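Local coordinates for protein glutathione reductase (Bartonella henselae, PDB 3O0H) that probably reduces glutathione disulfide to glutathione with NADPH, passing the electrons through bound FAD and a redox-active disulfide, at residues 232-237 and 408-413. Residues are numbered along the deposited sequence; the frame is centred on the assembly and turned at random.
Sequences YDLRQL and KMFMKL
Lys412 NZ is gripped by three carboxylates: it donates to Asp233 OD2 at 2.8 Å and also forms salt bridges with Glu378 and with Asp231, just ahead of the helix segment. It meets OD2 on the anti side, 32° out of the carboxylate plane. The lysine chain leaves the strand with CG anti to the backbone N and bends at chi3, which turns the ammonium group toward the first turn of helix 232-245. Asp233 OD2 is shared in turn, since Arg392 of strand 387-395 pairs with it as well; the two cations around it probably favour the charged carboxylate. Asp231 OD1 also accepts the backbone N-H of Asp233, tying the lysine's anion cluster to the start of the helix.

Next to the ion pair, Phe410 points its ring at the helix, where Asp233 and Leu234, side by side in sequence, and Leu237 one turn later meet it. Leu237 CD1 sits over one face in a CH-pi contact, 3.7 Å from the ring centroid and 28° off the normal. Asp233 comes in at the far end, its CB 3.4 Å from Phe410 CZ. Leu234 brings CD2 to 4.0 Å from Phe410 CE2, and its side chain also reaches Leu428 on the adjacent strand 422-428 and Ile371 and Thr373 on strand 371-375 beyond it. Helix and strand run nearly antiparallel, at 166°, their axes 10.2 Å apart. This is helix-on-sheet packing between domains: helix 232-245, which connects parallel strands 216-220 and 248-250 of what is probably the NADPH-binding domain, lies against the antiparallel sheet of the dimerisation domain.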
loop_
_atom_site.group_PDB
_atom_site.type_symbol
_atom_site.label_atom_id
_atom_site.label_comp_id
_atom_site.label_asym_id
_atom_site.label_seq_id
_atom_site.Cartn_x
_atom_site.Cartn_y
_atom_site.Cartn_z
ATOM N N TYR B 232 10.858 18.050 -7.044
ATOM C CA TYR B 232 11.871 18.606 -6.111
ATOM C C TYR B 232 11.644 18.143 -4.670
ATOM O O TYR B 232 12.594 17.811 -3.971
ATOM C CB TYR B 232 11.930 20.129 -6.174
ATOM C CG TYR B 232 12.678 20.737 -4.977
ATOM C CD1 TYR B 232 14.058 20.844 -4.957
ATOM C CD2 TYR B 232 11.969 21.182 -3.853
ATOM C CE1 TYR B 232 14.731 21.385 -3.854
ATOM C CE2 TYR B 232 12.626 21.758 -2.748
ATOM C CZ TYR B 232 14.010 21.839 -2.737
ATOM O OH TYR B 232 14.634 22.407 -1.605
ATOM N N ASP B 233 10.391 18.092 -4.207
ATOM C CA ASP B 233 10.143 17.639 -2.818
ATOM C C ASP B 233 10.680 16.217 -2.621
ATOM O O ASP B 233 11.261 15.899 -1.582
ATOM C CB ASP B 233 8.661 17.661 -2.466
ATOM C CG ASP B 233 8.159 19.018 -2.071
ATOM O OD1 ASP B 233 8.855 19.740 -1.334
ATOM O OD2 ASP B 233 7.025 19.341 -2.438
ATOM N N LEU B 234 10.476 15.319 -3.591
ATOM C CA LEU B 234 11.028 13.959 -3.452
ATOM C C LEU B 234 12.555 13.952 -3.347
ATOM O O LEU B 234 13.157 13.178 -2.586
ATOM C CB LEU B 234 10.608 13.073 -4.622
ATOM C CG LEU B 234 9.099 12.987 -4.855
ATOM C CD1 LEU B 234 8.818 12.410 -6.298
ATOM C CD2 LEU B 234 8.375 12.216 -3.712
ATOM N N ARG B 235 13.185 14.798 -4.138
ATOM C CA ARG B 235 14.633 14.838 -4.151
ATOM C C ARG B 235 15.116 15.357 -2.806
ATOM O O ARG B 235 16.049 14.791 -2.178
ATOM C CB ARG B 235 15.105 15.765 -5.262
ATOM C CG ARG B 235 14.680 15.334 -6.675
ATOM C CD ARG B 235 15.086 16.378 -7.693
ATOM N NE ARG B 235 16.524 16.484 -7.939
ATOM C CZ ARG B 235 17.076 17.456 -8.685
ATOM N NH1 ARG B 235 16.335 18.371 -9.286
ATOM N NH2 ARG B 235 18.380 17.494 -8.875
ATOM N N GLN B 236 14.487 16.441 -2.358
ATOM C CA GLN B 236 14.986 17.127 -1.176
ATOM C C GLN B 236 14.721 16.294 0.054
ATOM O O GLN B 236 15.620 16.121 0.873
ATOM C CB GLN B 236 14.388 18.517 -1.038
ATOM C CG GLN B 236 14.984 19.320 0.146
ATOM C CD GLN B 236 16.385 19.771 -0.180
ATOM O OE1 GLN B 236 16.570 20.570 -1.098
ATOM N NE2 GLN B 236 17.401 19.211 0.527
ATOM N N LEU B 237 13.501 15.765 0.188
ATOM C CA LEU B 237 13.177 14.977 1.392
ATOM C C LEU B 237 14.051 13.741 1.501
ATOM O O LEU B 237 14.478 13.365 2.627
ATOM C CB LEU B 237 11.701 14.582 1.436
ATOM C CG LEU B 237 10.679 15.696 1.638
ATOM C CD1 LEU B 237 9.229 15.212 1.265
ATOM C CD2 LEU B 237 10.730 16.159 3.059
ATOM N N LYS B 408 8.607 10.284 8.285
ATOM C CA LYS B 408 7.372 10.948 7.862
ATOM C C LYS B 408 6.790 10.252 6.644
ATOM O O LYS B 408 7.429 9.358 6.048
ATOM C CB LYS B 408 7.648 12.402 7.455
ATOM C CG LYS B 408 8.420 13.244 8.469
ATOM C CD LYS B 408 7.554 13.619 9.668
ATOM C CE LYS B 408 8.223 14.724 10.497
ATOM N NZ LYS B 408 7.680 14.730 11.874
ATOM N N MET B 409 5.574 10.661 6.284
ATOM C CA MET B 409 4.967 10.306 5.015
ATOM C C MET B 409 4.716 11.634 4.331
ATOM O O MET B 409 4.217 12.586 4.963
ATOM C CB MET B 409 3.628 9.587 5.191
ATOM C CG MET B 409 2.836 9.367 3.840
ATOM S SD MET B 409 3.492 8.081 2.755
ATOM C CE MET B 409 4.155 7.062 4.038
ATOM N N PHE B 410 5.078 11.689 3.065
ATOM C CA PHE B 410 4.852 12.864 2.229
ATOM C C PHE B 410 3.923 12.497 1.075
ATOM O O PHE B 410 4.149 11.498 0.403
ATOM C CB PHE B 410 6.185 13.330 1.697
ATOM C CG PHE B 410 6.055 14.288 0.586
ATOM C CD1 PHE B 410 5.809 15.630 0.855
ATOM C CD2 PHE B 410 6.133 13.850 -0.740
ATOM C CE1 PHE B 410 5.662 16.536 -0.149
ATOM C CE2 PHE B 410 6.003 14.773 -1.792
ATOM C CZ PHE B 410 5.749 16.107 -1.488
ATOM N N MET B 411 2.867 13.266 0.849
ATOM C CA MET B 411 1.964 13.021 -0.288
ATOM C C MET B 411 1.657 14.372 -0.932
ATOM O O MET B 411 1.373 15.369 -0.227
ATOM C CB MET B 411 0.655 12.378 0.154
ATOM C CG MET B 411 0.798 10.944 0.658
ATOM S SD MET B 411 -0.696 10.308 1.522
ATOM C CE MET B 411 -0.247 8.588 1.752
ATOM N N LYS B 412 1.730 14.433 -2.253
ATOM C CA LYS B 412 1.409 15.685 -2.931
ATOM C C LYS B 412 0.602 15.405 -4.198
ATOM O O LYS B 412 0.951 14.545 -4.979
ATOM C CB LYS B 412 2.677 16.474 -3.207
ATOM C CG LYS B 412 2.437 17.782 -3.909
ATOM C CD LYS B 412 3.657 18.679 -3.923
ATOM C CE LYS B 412 4.656 18.279 -4.988
ATOM N NZ LYS B 412 5.939 19.047 -4.974
ATOM N N LEU B 413 -0.528 16.092 -4.363
ATOM C CA LEU B 413 -1.275 16.017 -5.614
ATOM C C LEU B 413 -1.142 17.348 -6.354
ATOM O O LEU B 413 -1.221 18.405 -5.776
ATOM C CB LEU B 413 -2.719 15.681 -5.322
ATOM C CG LEU B 413 -2.998 14.361 -4.613
ATOM C CD1 LEU B 413 -4.479 14.215 -4.279
ATOM C CD2 LEU B 413 -2.500 13.209 -5.446
#